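SsfX3 (Streptomyces sp. SF2575, PDB 3SKV) acts as a salicylyl-acyltransferase in a tetracycline biosynthetic pathway, combining a jelly-roll domain with a GDSL/SGNH-type domain. Local coordinates at residues A29-S34 and L172-T177; V76-Q81 and S224-G229; P94-R99 and K153-W158; E101-K106 and K136-A141; R238-L243 and Q275-R280. The protein carries 1 engineered substitution. All blocks are in the same frame, centred on the assembly; numbering follows the deposited sequence.

Contacts 1, 3 and 4 belong to the jelly-roll part, contact 5 to the GDSL/SGNH part, and contact 2 joins the two. Contact 3 is the buried one: aliphatic side chains from two sheets meet with no hydrogen bond between their segments. Contacts 1 and 4 lie toward opposite margins of one four-stranded sheet, the first partly buried, the second on the surface; both use main-chain bonds, helped by an arginine and a water respectively. Strand 96-103 serves contacts 3 and 4, tied by the salt bridge of Arg-99 with Asp-140, while Trp-95 reaches from contact 3 to Glu-173 in contact 1. Contacts 2 and 5, both partly buried, pair arginine salt bridges with apolar packing.

Contact 1 of 5, residues A29-S34 and L172-T177; sequences ARADRS and LEAGAT
Arg-33 and Leu-172 form an antiparallel hydrogen-bonded pair, Arg-33 N giving to Leu-172 O at 2.8 Å and Leu-172 N giving back to Arg-33 O at 3.0 Å. Just past this pair, segment 172-177 folds into a type II turn from Glu-173 to Ala-176, with Gly-175 at its positive-phi position. The side chain of Arg-33 spans that turn. With CG anti to the backbone N (chi1 -167°) and the chain extended as far as NE, it passes Glu-173 O with its CB and delivers its guanidinium to the far end of the turn. There NH1 binds Ala-176 O at 2.7 Å; the oxygen lies in the guanidinium plane and the nitrogen in the carbonyl plane. Where the turn begins, two methyls meet, Ala-31 CB and Ala-174 CB, 3.6 Å apart. Two acids lie near each other, Asp-32 OD1 and Glu-173 OE1 at 4.4 Å, a closeness probably eased by the hydrogen bond Glu-173 takes from Trp-95; Asp-32 also has a long, weak ion pair with Arg-171. Strand 33-35 is an outermost strand of its four-stranded sheet, laid against strand 164-172. The chemistry thus implies a short strand fastened largely through main-chain atoms, where one arginine extends the grip to a turn carbonyl without needing a counter-charge across the contact.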
# COMPACT_ATOMS: atom_id res chain seq x y z
N ALA A 29 -11.53 -19.79 -26.75
CA ALA A 29 -11.15 -20.19 -28.12
C ALA A 29 -9.75 -20.86 -28.14
O ALA A 29 -8.92 -20.59 -27.26
CB ALA A 29 -11.15 -18.97 -29.05
N ARG A 30 -9.50 -21.74 -29.14
CA ARG A 30 -8.21 -22.42 -29.29
C ARG A 30 -7.14 -21.37 -29.63
O ARG A 30 -6.07 -21.36 -29.04
CB ARG A 30 -8.23 -23.43 -30.45
CG ARG A 30 -9.23 -24.55 -30.37
CD ARG A 30 -9.07 -25.45 -31.59
NE ARG A 30 -10.29 -26.20 -31.91
CZ ARG A 30 -11.17 -25.85 -32.85
NH1 ARG A 30 -10.98 -24.75 -33.57
NH2 ARG A 30 -12.24 -26.60 -33.07
N ALA A 31 -7.46 -20.49 -30.60
CA ALA A 31 -6.58 -19.46 -31.14
C ALA A 31 -6.02 -18.46 -30.11
O ALA A 31 -4.88 -17.99 -30.29
CB ALA A 31 -7.31 -18.71 -32.26
N ASP A 32 -6.82 -18.13 -29.06
CA ASP A 32 -6.48 -17.19 -27.99
C ASP A 32 -5.03 -17.26 -27.55
O ASP A 32 -4.44 -18.34 -27.52
CB ASP A 32 -7.40 -17.38 -26.77
CG ASP A 32 -8.85 -16.99 -26.99
OD1 ASP A 32 -9.16 -16.38 -28.06
OD2 ASP A 32 -9.68 -17.26 -26.09
N ARG A 33 -4.45 -16.10 -27.25
CA ARG A 33 -3.06 -16.06 -26.81
C ARG A 33 -2.99 -16.33 -25.29
O ARG A 33 -3.56 -15.58 -24.51
CB ARG A 33 -2.42 -14.72 -27.18
CG ARG A 33 -0.91 -14.74 -27.04
CD ARG A 33 -0.28 -13.38 -27.17
NE ARG A 33 1.14 -13.46 -26.83
CZ ARG A 33 2.07 -12.64 -27.28
NH1 ARG A 33 1.75 -11.65 -28.10
NH2 ARG A 33 3.34 -12.80 -26.91
N SER A 34 -2.37 -17.43 -24.88
CA SER A 34 -2.20 -17.80 -23.48
C SER A 34 -0.88 -17.23 -22.98
O SER A 34 0.15 -17.40 -23.63
CB SER A 34 -2.24 -19.31 -23.29
OG SER A 34 -2.11 -19.59 -21.91
N LEU A 172 -5.45 -13.40 -23.89
CA LEU A 172 -5.68 -12.26 -24.77
C LEU A 172 -6.16 -12.78 -26.12
O LEU A 172 -6.10 -14.01 -26.36
CB LEU A 172 -4.38 -11.43 -24.97
CG LEU A 172 -3.63 -10.97 -23.71
CD1 LEU A 172 -2.24 -10.49 -24.05
CD2 LEU A 172 -4.41 -9.91 -22.96
N GLU A 173 -6.63 -11.86 -26.99
CA GLU A 173 -7.10 -12.17 -28.33
C GLU A 173 -5.97 -12.84 -29.11
O GLU A 173 -4.80 -12.52 -28.89
CB GLU A 173 -7.56 -10.88 -29.03
CG GLU A 173 -8.23 -11.07 -30.39
CD GLU A 173 -9.71 -11.38 -30.34
OE1 GLU A 173 -10.08 -12.51 -29.94
OE2 GLU A 173 -10.51 -10.48 -30.69
N ALA A 174 -6.31 -13.77 -30.01
CA ALA A 174 -5.32 -14.43 -30.87
C ALA A 174 -4.64 -13.36 -31.75
O ALA A 174 -5.31 -12.44 -32.25
CB ALA A 174 -6.02 -15.44 -31.76
N GLY A 175 -3.34 -13.47 -31.92
CA GLY A 175 -2.60 -12.50 -32.73
C GLY A 175 -2.37 -11.15 -32.06
O GLY A 175 -1.79 -10.26 -32.67
N ALA A 176 -2.81 -10.98 -30.79
CA ALA A 176 -2.60 -9.73 -30.07
C ALA A 176 -1.11 -9.59 -29.68
O ALA A 176 -0.45 -10.60 -29.37
CB ALA A 176 -3.46 -9.68 -28.81
N THR A 177 -0.61 -8.34 -29.70
CA THR A 177 0.74 -7.97 -29.31
C THR A 177 0.87 -8.01 -27.78
O THR A 177 -0.11 -7.80 -27.05
CB THR A 177 1.05 -6.54 -29.78
OG1 THR A 177 0.17 -5.64 -29.11
CG2 THR A 177 0.94 -6.36 -31.29

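Contact 2 of 5, residues V76-Q81 and S224-G229; sequences VGRLAQ and SFAADG
Arg-78 reaches from the helically wound residues 76-79 to the loop 224-229, its CB already aimed at that loop. CG and CD carry the chain onward, and a bend at chi3 (87°) turns the guanidinium so that its edge faces the carbonyl of Phe-225. NE makes a weak bond to Phe-225 O at 3.4 Å, while NH2 makes the stronger one to the same oxygen at 2.8 Å, tilted from both the guanidinium and the carbonyl planes. NH2 also has the methyl of Ala-226 beside it, CB at 3.5 Å, near the guanidinium plane. The remaining nitrogen, NH1, forms a salt bridge with Asp-228 OD2 at 3.1 Å, and Asp-228 CB lies over one face of the guanidinium. Replaced by a methionine, this residue would probably leave the Phe-225 carbonyl without these two N-H donors and Asp-228 without its partner in the salt bridge. Next door, Leu-79 CD1 sits over a face of the Phe-225 ring in a CH-pi contact, 3.8 Å from the centroid and 17° off the normal; the ring also meets Phe-236. The polar and apolar halves together join two domains: a jelly-roll turn packed on the loop that leaves parallel strand 219-223, at the C-terminal ends of the parallel strands, where SGNH-fold enzymes typically gather their active-site loops.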
# COMPACT_ATOMS: atom_id res chain seq x y z
N VAL A 76 1.64 -13.79 9.14
CA VAL A 76 2.36 -13.98 7.86
C VAL A 76 1.55 -13.70 6.58
O VAL A 76 2.05 -13.05 5.66
CB VAL A 76 3.18 -15.30 7.85
CG1 VAL A 76 3.36 -15.87 6.45
CG2 VAL A 76 4.53 -15.09 8.52
N GLY A 77 0.29 -14.15 6.58
CA GLY A 77 -0.67 -13.99 5.50
C GLY A 77 -0.81 -12.56 5.02
O GLY A 77 -0.98 -12.34 3.81
N ARG A 78 -0.72 -11.59 5.96
CA ARG A 78 -0.80 -10.14 5.72
C ARG A 78 0.23 -9.68 4.66
O ARG A 78 -0.09 -8.78 3.88
CB ARG A 78 -0.61 -9.33 7.02
CG ARG A 78 -1.69 -9.59 8.07
CD ARG A 78 -1.24 -9.19 9.47
NE ARG A 78 -1.50 -7.78 9.78
CZ ARG A 78 -2.09 -7.35 10.89
NH1 ARG A 78 -2.48 -8.21 11.82
NH2 ARG A 78 -2.29 -6.05 11.08
N LEU A 79 1.43 -10.31 4.62
CA LEU A 79 2.50 -10.01 3.67
C LEU A 79 2.11 -10.33 2.21
O LEU A 79 2.66 -9.70 1.29
CB LEU A 79 3.77 -10.78 4.04
CG LEU A 79 4.73 -10.23 5.13
CD1 LEU A 79 4.39 -8.83 5.62
CD2 LEU A 79 4.97 -11.24 6.22
N ALA A 80 1.20 -11.32 2.00
CA ALA A 80 0.71 -11.75 0.68
C ALA A 80 -0.57 -11.05 0.24
O ALA A 80 -1.08 -11.32 -0.86
CB ALA A 80 0.55 -13.27 0.62
N GLN A 81 -1.08 -10.13 1.04
CA GLN A 81 -2.26 -9.36 0.65
C GLN A 81 -1.81 -8.34 -0.38
O GLN A 81 -0.82 -7.63 -0.16
CB GLN A 81 -2.95 -8.72 1.84
CG GLN A 81 -3.76 -9.75 2.64
CD GLN A 81 -4.31 -9.19 3.92
OE1 GLN A 81 -4.35 -7.96 4.15
NE2 GLN A 81 -4.73 -10.08 4.81
N SER A 224 2.53 -1.04 4.33
CA SER A 224 1.49 -0.76 5.32
C SER A 224 0.78 -2.09 5.64
O SER A 224 0.13 -2.68 4.77
CB SER A 224 0.46 0.21 4.75
OG SER A 224 0.75 1.55 5.11
N PHE A 225 0.91 -2.57 6.88
CA PHE A 225 0.26 -3.83 7.23
C PHE A 225 -0.60 -3.64 8.49
O PHE A 225 -0.63 -4.53 9.36
CB PHE A 225 1.32 -4.94 7.41
CG PHE A 225 2.29 -5.08 6.26
CD1 PHE A 225 1.93 -5.76 5.10
CD2 PHE A 225 3.57 -4.56 6.34
CE1 PHE A 225 2.83 -5.90 4.04
CE2 PHE A 225 4.48 -4.73 5.29
CZ PHE A 225 4.10 -5.41 4.15
N ALA A 226 -1.28 -2.45 8.59
CA ALA A 226 -2.10 -2.00 9.73
C ALA A 226 -1.23 -1.90 11.02
O ALA A 226 -0.01 -1.92 10.90
CB ALA A 226 -3.33 -2.89 9.92
N ALA A 227 -1.82 -1.76 12.22
CA ALA A 227 -1.10 -1.58 13.49
C ALA A 227 0.12 -2.48 13.74
O ALA A 227 1.23 -1.96 13.95
CB ALA A 227 -2.05 -1.60 14.68
N ASP A 228 -0.07 -3.81 13.67
CA ASP A 228 1.00 -4.80 13.90
C ASP A 228 2.28 -4.59 13.11
O ASP A 228 3.37 -4.74 13.69
CB ASP A 228 0.47 -6.24 13.74
CG ASP A 228 -0.60 -6.62 14.77
OD1 ASP A 228 -0.81 -5.82 15.73
OD2 ASP A 228 -1.23 -7.69 14.61
N GLY A 229 2.16 -4.21 11.83
CA GLY A 229 3.33 -3.98 10.98
C GLY A 229 3.99 -2.62 11.10
O GLY A 229 5.01 -2.40 10.45

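Contact 3 of 5, residues P94-R99 and K153-W158; sequences PWLAVR and KLVELW
Leu-96 and Val-98 on one strand meet Val-155 and Leu-157 on the other, and the side-chain packing between the strands is aliphatic. Leu-96 CD2 does double work, touching Val-155 CG1 at 3.7 Å and Leu-157 CD1 at 3.8 Å. The other branch of Leu-157 goes to the neighbouring valine, with its CD2 at 3.8 Å from Val-98 CG2. All three pairs approach tip to tip. Leu-96 gets there with CG set between its backbone N and carbonyl carbon (chi1 77°), while Val-155 offers the methyl that is anti to its own N.

Polar groups keep to the margins. At the Pro-94 end of the row, Lys-153 NZ donates to the backbone oxygens of Pro-149, Ser-93 and Gly-151. On the side of strand 153-158 turned from this layer, Trp-158 NE1 donates to Glu-156 OE1 at 3.1 Å, meeting the anti side of the carboxylate, and Arg-86 makes a cation-pi contact with the indole.

The axes of segments 96-99 and 153-158 come within 11.2 Å and cross at -33°, with no hydrogen bond between them. Each strand belongs to a different antiparallel sheet, so this is the face-to-face packing of a beta sandwich, here the interior of the jelly roll.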
# COMPACT_ATOMS: atom_id res chain seq x y z
N PRO A 94 -8.49 -6.34 -27.52
CA PRO A 94 -9.70 -5.64 -27.04
C PRO A 94 -10.29 -6.29 -25.77
O PRO A 94 -11.24 -5.76 -25.19
CB PRO A 94 -10.64 -5.73 -28.24
CG PRO A 94 -10.29 -7.02 -28.88
CD PRO A 94 -8.80 -7.21 -28.68
N TRP A 95 -9.73 -7.44 -25.35
CA TRP A 95 -10.20 -8.15 -24.15
C TRP A 95 -9.07 -8.83 -23.38
O TRP A 95 -7.99 -9.07 -23.92
CB TRP A 95 -11.32 -9.15 -24.47
CG TRP A 95 -10.92 -10.28 -25.37
CD1 TRP A 95 -10.98 -10.31 -26.73
CD2 TRP A 95 -10.39 -11.56 -24.97
NE1 TRP A 95 -10.52 -11.52 -27.20
CE2 TRP A 95 -10.15 -12.30 -26.14
CE3 TRP A 95 -10.06 -12.13 -23.72
CZ2 TRP A 95 -9.63 -13.60 -26.11
CZ3 TRP A 95 -9.56 -13.42 -23.69
CH2 TRP A 95 -9.34 -14.15 -24.87
N LEU A 96 -9.33 -9.16 -22.12
CA LEU A 96 -8.39 -9.91 -21.30
C LEU A 96 -9.10 -10.83 -20.37
O LEU A 96 -10.21 -10.55 -19.90
CB LEU A 96 -7.29 -9.06 -20.60
CG LEU A 96 -7.58 -8.22 -19.36
CD1 LEU A 96 -7.82 -9.07 -18.09
CD2 LEU A 96 -6.40 -7.36 -19.06
N ALA A 97 -8.43 -11.92 -20.06
CA ALA A 97 -8.97 -12.90 -19.12
C ALA A 97 -7.86 -13.31 -18.17
O ALA A 97 -6.72 -13.41 -18.58
CB ALA A 97 -9.52 -14.11 -19.86
N VAL A 98 -8.19 -13.45 -16.89
CA VAL A 98 -7.24 -13.85 -15.85
C VAL A 98 -7.84 -15.00 -15.05
O VAL A 98 -8.97 -14.91 -14.58
CB VAL A 98 -6.82 -12.69 -14.90
CG1 VAL A 98 -5.83 -13.19 -13.85
CG2 VAL A 98 -6.23 -11.53 -15.67
N ARG A 99 -7.08 -16.11 -14.94
CA ARG A 99 -7.42 -17.26 -14.13
C ARG A 99 -6.78 -16.99 -12.75
O ARG A 99 -5.56 -16.82 -12.63
CB ARG A 99 -6.92 -18.57 -14.76
CG ARG A 99 -7.46 -19.76 -14.01
CD ARG A 99 -7.14 -21.03 -14.73
NE ARG A 99 -7.29 -22.16 -13.82
CZ ARG A 99 -6.59 -23.28 -13.90
NH1 ARG A 99 -5.70 -23.43 -14.88
NH2 ARG A 99 -6.77 -24.25 -13.02
N LYS A 153 -1.99 -0.08 -25.90
CA LYS A 153 -2.32 0.64 -24.68
C LYS A 153 -1.66 -0.02 -23.48
O LYS A 153 -1.38 -1.23 -23.51
CB LYS A 153 -3.87 0.65 -24.47
CG LYS A 153 -4.45 -0.72 -24.15
CD LYS A 153 -5.83 -0.93 -24.71
CE LYS A 153 -6.18 -2.38 -24.72
NZ LYS A 153 -6.17 -2.93 -26.11
N LEU A 154 -1.45 0.76 -22.42
CA LEU A 154 -0.94 0.20 -21.18
C LEU A 154 -2.12 -0.29 -20.33
O LEU A 154 -3.04 0.47 -20.04
CB LEU A 154 -0.08 1.23 -20.42
CG LEU A 154 0.34 0.88 -18.97
CD1 LEU A 154 1.18 -0.42 -18.89
CD2 LEU A 154 1.06 2.04 -18.31
N VAL A 155 -2.08 -1.56 -19.94
CA VAL A 155 -3.09 -2.17 -19.10
C VAL A 155 -2.55 -2.37 -17.68
O VAL A 155 -1.52 -3.03 -17.52
CB VAL A 155 -3.61 -3.50 -19.68
CG1 VAL A 155 -4.76 -4.06 -18.82
CG2 VAL A 155 -4.07 -3.31 -21.13
N GLU A 156 -3.23 -1.79 -16.67
CA GLU A 156 -2.81 -1.97 -15.27
C GLU A 156 -3.95 -2.66 -14.55
O GLU A 156 -5.09 -2.18 -14.56
CB GLU A 156 -2.49 -0.65 -14.53
CG GLU A 156 -1.59 0.34 -15.26
CD GLU A 156 -1.60 1.76 -14.72
OE1 GLU A 156 -1.83 1.94 -13.50
OE2 GLU A 156 -1.35 2.70 -15.51
N LEU A 157 -3.65 -3.80 -13.95
CA LEU A 157 -4.59 -4.57 -13.15
C LEU A 157 -4.22 -4.30 -11.69
O LEU A 157 -3.15 -4.73 -11.25
CB LEU A 157 -4.43 -6.08 -13.47
CG LEU A 157 -5.40 -6.72 -14.47
CD1 LEU A 157 -5.64 -5.85 -15.69
CD2 LEU A 157 -4.89 -8.05 -14.91
N TRP A 158 -5.04 -3.49 -10.99
CA TRP A 158 -4.82 -3.16 -9.59
C TRP A 158 -5.49 -4.22 -8.78
O TRP A 158 -6.73 -4.30 -8.70
CB TRP A 158 -5.39 -1.79 -9.26
CG TRP A 158 -4.55 -0.69 -9.77
CD1 TRP A 158 -4.39 -0.29 -11.06
CD2 TRP A 158 -3.82 0.25 -8.97
NE1 TRP A 158 -3.56 0.81 -11.13
CE2 TRP A 158 -3.19 1.16 -9.85
CE3 TRP A 158 -3.58 0.37 -7.59
CZ2 TRP A 158 -2.38 2.19 -9.41
CZ3 TRP A 158 -2.72 1.36 -7.15
CH2 TRP A 158 -2.15 2.27 -8.05

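Contact 4 of 5, residues E101-K106 and K136-A141; sequences EAVGPK and KLDADA
The Asp-138 carboxylate meets Val-103 through a single oxygen: OD1 lies 3.4 Å from Val-103 CG1, the two side chains crossing at about a right angle. The other flat groups are peptides. Ala-102 O receives Asp-138 N at 2.8 Å, the donor lying almost on the line of the C=O bond, and the N-H points nearly straight at it (166°). Ala-139 O comes up beside Glu-101, making a CA-H...O contact with Glu-101 CA at 3.5 Å; Glu-101 CG packs on the same oxygen. All this happens at the outer margin of the four-stranded jelly-roll sheet, where the loop 136-140 lies against the end of strand 96-103 before the chain enters the outermost strand 141-145. Here a water stands between the backbones. It accepts from Ala-102 N at 2.7 Å and donates to Ala-139 O, also at 2.7 Å, and to Lys-136 O, bringing together three main-chain groups that do not bond one another directly. Leu-137 lays its CD2 methyl 3.9 Å from Ala-102 CB, and both side chains also touch Leu-163. Two of the acids find their partners outside, Glu-101 in a salt bridge with Arg-166 and Asp-140 in one with Arg-99.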
# COMPACT_ATOMS: atom_id res chain seq x y z
N GLU A 101 -7.36 -16.97 -8.07
CA GLU A 101 -7.86 -17.47 -6.80
C GLU A 101 -7.62 -16.35 -5.80
O GLU A 101 -6.50 -15.83 -5.72
CB GLU A 101 -7.15 -18.76 -6.38
CG GLU A 101 -7.86 -19.46 -5.22
CD GLU A 101 -7.13 -20.59 -4.53
OE1 GLU A 101 -5.90 -20.74 -4.75
OE2 GLU A 101 -7.78 -21.30 -3.73
N ALA A 102 -8.69 -15.90 -5.12
CA ALA A 102 -8.61 -14.82 -4.13
C ALA A 102 -8.97 -15.37 -2.75
O ALA A 102 -10.06 -15.92 -2.56
CB ALA A 102 -9.52 -13.66 -4.51
N VAL A 103 -8.00 -15.30 -1.83
CA VAL A 103 -8.20 -15.84 -0.48
C VAL A 103 -8.31 -14.70 0.54
O VAL A 103 -7.36 -13.91 0.71
CB VAL A 103 -7.12 -16.88 -0.06
CG1 VAL A 103 -7.51 -17.58 1.22
CG2 VAL A 103 -6.86 -17.90 -1.15
N GLY A 104 -9.45 -14.64 1.21
CA GLY A 104 -9.70 -13.65 2.25
C GLY A 104 -9.10 -14.08 3.57
O GLY A 104 -8.76 -15.27 3.73
N PRO A 105 -8.96 -13.15 4.55
CA PRO A 105 -8.40 -13.54 5.87
C PRO A 105 -9.30 -14.52 6.62
O PRO A 105 -10.53 -14.42 6.54
CB PRO A 105 -8.24 -12.20 6.61
CG PRO A 105 -8.40 -11.13 5.57
CD PRO A 105 -9.30 -11.71 4.52
N LYS A 106 -8.67 -15.54 7.26
CA LYS A 106 -9.38 -16.60 8.01
C LYS A 106 -10.06 -16.03 9.29
O LYS A 106 -9.34 -15.64 10.23
CB LYS A 106 -8.43 -17.77 8.34
CG LYS A 106 -8.39 -18.87 7.29
CD LYS A 106 -7.16 -18.77 6.37
CE LYS A 106 -7.50 -18.30 4.98
NZ LYS A 106 -8.21 -19.34 4.18
N LYS A 136 -14.64 -13.51 -7.30
CA LYS A 136 -15.17 -14.70 -6.64
C LYS A 136 -14.12 -15.14 -5.60
O LYS A 136 -12.93 -15.19 -5.92
CB LYS A 136 -15.45 -15.82 -7.66
CG LYS A 136 -16.59 -16.72 -7.22
CD LYS A 136 -16.36 -18.19 -7.53
CE LYS A 136 -17.23 -19.12 -6.70
NZ LYS A 136 -16.91 -19.08 -5.24
N LEU A 137 -14.54 -15.42 -4.37
CA LEU A 137 -13.61 -15.81 -3.30
C LEU A 137 -13.41 -17.30 -3.14
O LEU A 137 -14.35 -18.07 -3.38
CB LEU A 137 -14.05 -15.23 -1.93
CG LEU A 137 -13.96 -13.73 -1.74
CD1 LEU A 137 -14.03 -13.39 -0.28
CD2 LEU A 137 -12.67 -13.17 -2.34
N ASP A 138 -12.21 -17.70 -2.67
CA ASP A 138 -11.77 -19.06 -2.33
C ASP A 138 -12.16 -20.11 -3.38
O ASP A 138 -12.72 -21.18 -3.07
CB ASP A 138 -12.25 -19.46 -0.91
CG ASP A 138 -11.96 -18.43 0.18
OD1 ASP A 138 -10.80 -17.95 0.26
OD2 ASP A 138 -12.89 -18.11 0.96
N ALA A 139 -11.87 -19.78 -4.65
CA ALA A 139 -12.21 -20.64 -5.78
C ALA A 139 -11.27 -20.36 -6.94
O ALA A 139 -10.81 -19.23 -7.12
CB ALA A 139 -13.64 -20.36 -6.21
N ASP A 140 -11.01 -21.41 -7.74
CA ASP A 140 -10.24 -21.36 -8.97
C ASP A 140 -11.23 -20.73 -9.97
O ASP A 140 -12.15 -21.40 -10.43
CB ASP A 140 -9.82 -22.79 -9.37
CG ASP A 140 -8.99 -22.93 -10.64
OD1 ASP A 140 -8.88 -21.93 -11.42
OD2 ASP A 140 -8.48 -24.05 -10.89
N ALA A 141 -11.11 -19.41 -10.20
CA ALA A 141 -12.05 -18.65 -11.02
C ALA A 141 -11.42 -17.94 -12.21
O ALA A 141 -10.19 -17.87 -12.33
CB ALA A 141 -12.80 -17.65 -10.15
O HOH W 1 -11.14 -16.88 -5.87

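Contact 5 of 5, residues R238-L243 and Q275-R280; sequences RLIRDL and QIIRER
Arg-241 sends CG anti to its backbone N (chi1 179°) and bends at chi3 (59°), swinging its guanidinium between Asp-242 and Glu-279, while Arg-280 folds at chi2 and chi3 to reach the same aspartate. Arg-241 grips Asp-242 side-on, NE to OD1 at 2.9 Å and NH2 to OD2 at 3.0 Å; NH1 goes across to Glu-279 OE1 at 3.0 Å, guanidinium and carboxylate nearly coplanar (24° apart). Asp-242 OD1 also takes both Arg-280 nitrogens, NE at 3.1 Å and NH2 at 3.2 Å, giving it three donors that probably stabilise its negative charge. The network joins the ends of helices 234-242 and 266-278, neighbours in the SGNH alpha/beta fold. A leucine in place of Arg-241 would probably strip Glu-279 of its salt bridge and leave Asp-242 held by Arg-280 alone among these residues. Beneath the charges, Ile-240 CG2 packs on Ile-277 CG1 at 3.8 Å, both residues also touching strand 247-252 of the parallel sheet.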
# COMPACT_ATOMS: atom_id res chain seq x y z
N ARG A 238 15.26 -2.80 7.05
CA ARG A 238 16.17 -3.55 6.18
C ARG A 238 15.54 -3.77 4.80
O ARG A 238 16.22 -3.66 3.79
CB ARG A 238 16.54 -4.89 6.80
CG ARG A 238 17.43 -4.76 8.05
CD ARG A 238 17.69 -6.12 8.69
NE ARG A 238 18.74 -6.84 7.98
CZ ARG A 238 18.55 -7.83 7.11
NH1 ARG A 238 17.33 -8.26 6.85
NH2 ARG A 238 19.59 -8.40 6.52
N LEU A 239 14.22 -4.06 4.76
CA LEU A 239 13.45 -4.23 3.54
C LEU A 239 13.44 -2.92 2.74
O LEU A 239 13.82 -2.92 1.57
CB LEU A 239 12.02 -4.70 3.88
CG LEU A 239 11.13 -5.13 2.69
CD1 LEU A 239 11.84 -6.15 1.80
CD2 LEU A 239 9.86 -5.71 3.16
N ILE A 240 13.06 -1.80 3.38
CA ILE A 240 13.06 -0.49 2.76
C ILE A 240 14.44 -0.16 2.18
O ILE A 240 14.52 0.29 1.03
CB ILE A 240 12.57 0.60 3.74
CG1 ILE A 240 11.08 0.36 4.12
CG2 ILE A 240 12.79 2.01 3.16
CD1 ILE A 240 10.56 1.14 5.31
N ARG A 241 15.50 -0.39 2.96
CA ARG A 241 16.89 -0.17 2.59
C ARG A 241 17.25 -0.95 1.32
O ARG A 241 17.98 -0.43 0.46
CB ARG A 241 17.80 -0.62 3.75
CG ARG A 241 19.28 -0.46 3.48
CD ARG A 241 20.16 -1.31 4.37
NE ARG A 241 19.86 -2.73 4.21
CZ ARG A 241 20.25 -3.67 5.05
NH1 ARG A 241 20.92 -3.35 6.16
NH2 ARG A 241 19.93 -4.93 4.83
N ASP A 242 16.76 -2.21 1.22
CA ASP A 242 17.07 -3.10 0.11
C ASP A 242 16.15 -2.96 -1.11
O ASP A 242 16.36 -3.61 -2.13
CB ASP A 242 17.21 -4.55 0.63
CG ASP A 242 18.32 -4.75 1.68
OD1 ASP A 242 19.33 -4.02 1.62
OD2 ASP A 242 18.15 -5.62 2.56
N LEU A 243 15.18 -2.06 -1.04
CA LEU A 243 14.21 -1.77 -2.10
C LEU A 243 14.60 -0.48 -2.87
O LEU A 243 15.15 0.41 -2.24
CB LEU A 243 12.84 -1.56 -1.43
CG LEU A 243 11.72 -2.60 -1.60
CD1 LEU A 243 12.21 -3.93 -2.04
CD2 LEU A 243 10.93 -2.75 -0.34
N GLN A 275 18.55 5.24 10.17
CA GLN A 275 19.96 4.93 9.94
C GLN A 275 20.18 3.72 9.07
O GLN A 275 21.10 3.74 8.25
CB GLN A 275 20.73 4.84 11.25
CG GLN A 275 20.82 6.18 12.01
CD GLN A 275 21.07 7.39 11.13
OE1 GLN A 275 20.15 8.15 10.82
NE2 GLN A 275 22.29 7.57 10.68
N ILE A 276 19.35 2.65 9.25
CA ILE A 276 19.42 1.42 8.46
C ILE A 276 19.08 1.76 6.99
O ILE A 276 19.78 1.31 6.09
CB ILE A 276 18.48 0.30 9.03
CG1 ILE A 276 19.00 -0.23 10.38
CG2 ILE A 276 18.26 -0.86 7.99
CD1 ILE A 276 17.89 -0.95 11.24
N ILE A 277 18.02 2.55 6.77
CA ILE A 277 17.58 2.97 5.43
C ILE A 277 18.69 3.77 4.72
O ILE A 277 18.98 3.53 3.54
CB ILE A 277 16.28 3.81 5.58
CG1 ILE A 277 15.07 2.91 6.01
CG2 ILE A 277 16.00 4.62 4.31
CD1 ILE A 277 13.79 3.72 6.46
N ARG A 278 19.33 4.70 5.48
CA ARG A 278 20.37 5.60 5.03
C ARG A 278 21.64 4.90 4.55
O ARG A 278 22.42 5.52 3.81
CB ARG A 278 20.70 6.67 6.08
CG ARG A 278 19.68 7.81 6.12
CD ARG A 278 20.03 8.90 5.13
NE ARG A 278 19.05 9.97 5.18
CZ ARG A 278 18.09 10.20 4.28
NH1 ARG A 278 17.98 9.42 3.21
NH2 ARG A 278 17.24 11.21 4.45
N GLU A 279 21.84 3.61 4.93
CA GLU A 279 23.00 2.86 4.47
C GLU A 279 22.98 2.73 2.94
O GLU A 279 24.03 2.85 2.32
CB GLU A 279 23.05 1.47 5.10
CG GLU A 279 23.30 1.45 6.59
CD GLU A 279 22.98 0.14 7.29
OE1 GLU A 279 22.57 -0.84 6.63
OE2 GLU A 279 23.14 0.10 8.53
N ARG A 280 21.77 2.52 2.34
CA ARG A 280 21.58 2.36 0.89
C ARG A 280 20.82 3.52 0.21
O ARG A 280 20.89 3.64 -1.01
CB ARG A 280 21.00 0.97 0.53
CG ARG A 280 21.73 -0.20 1.21
CD ARG A 280 22.24 -1.27 0.29
NE ARG A 280 21.28 -2.32 -0.01
CZ ARG A 280 21.13 -2.88 -1.21
NH1 ARG A 280 21.85 -2.46 -2.24
NH2 ARG A 280 20.25 -3.86 -1.39
O HOH W 2 18.45 -5.12 -2.95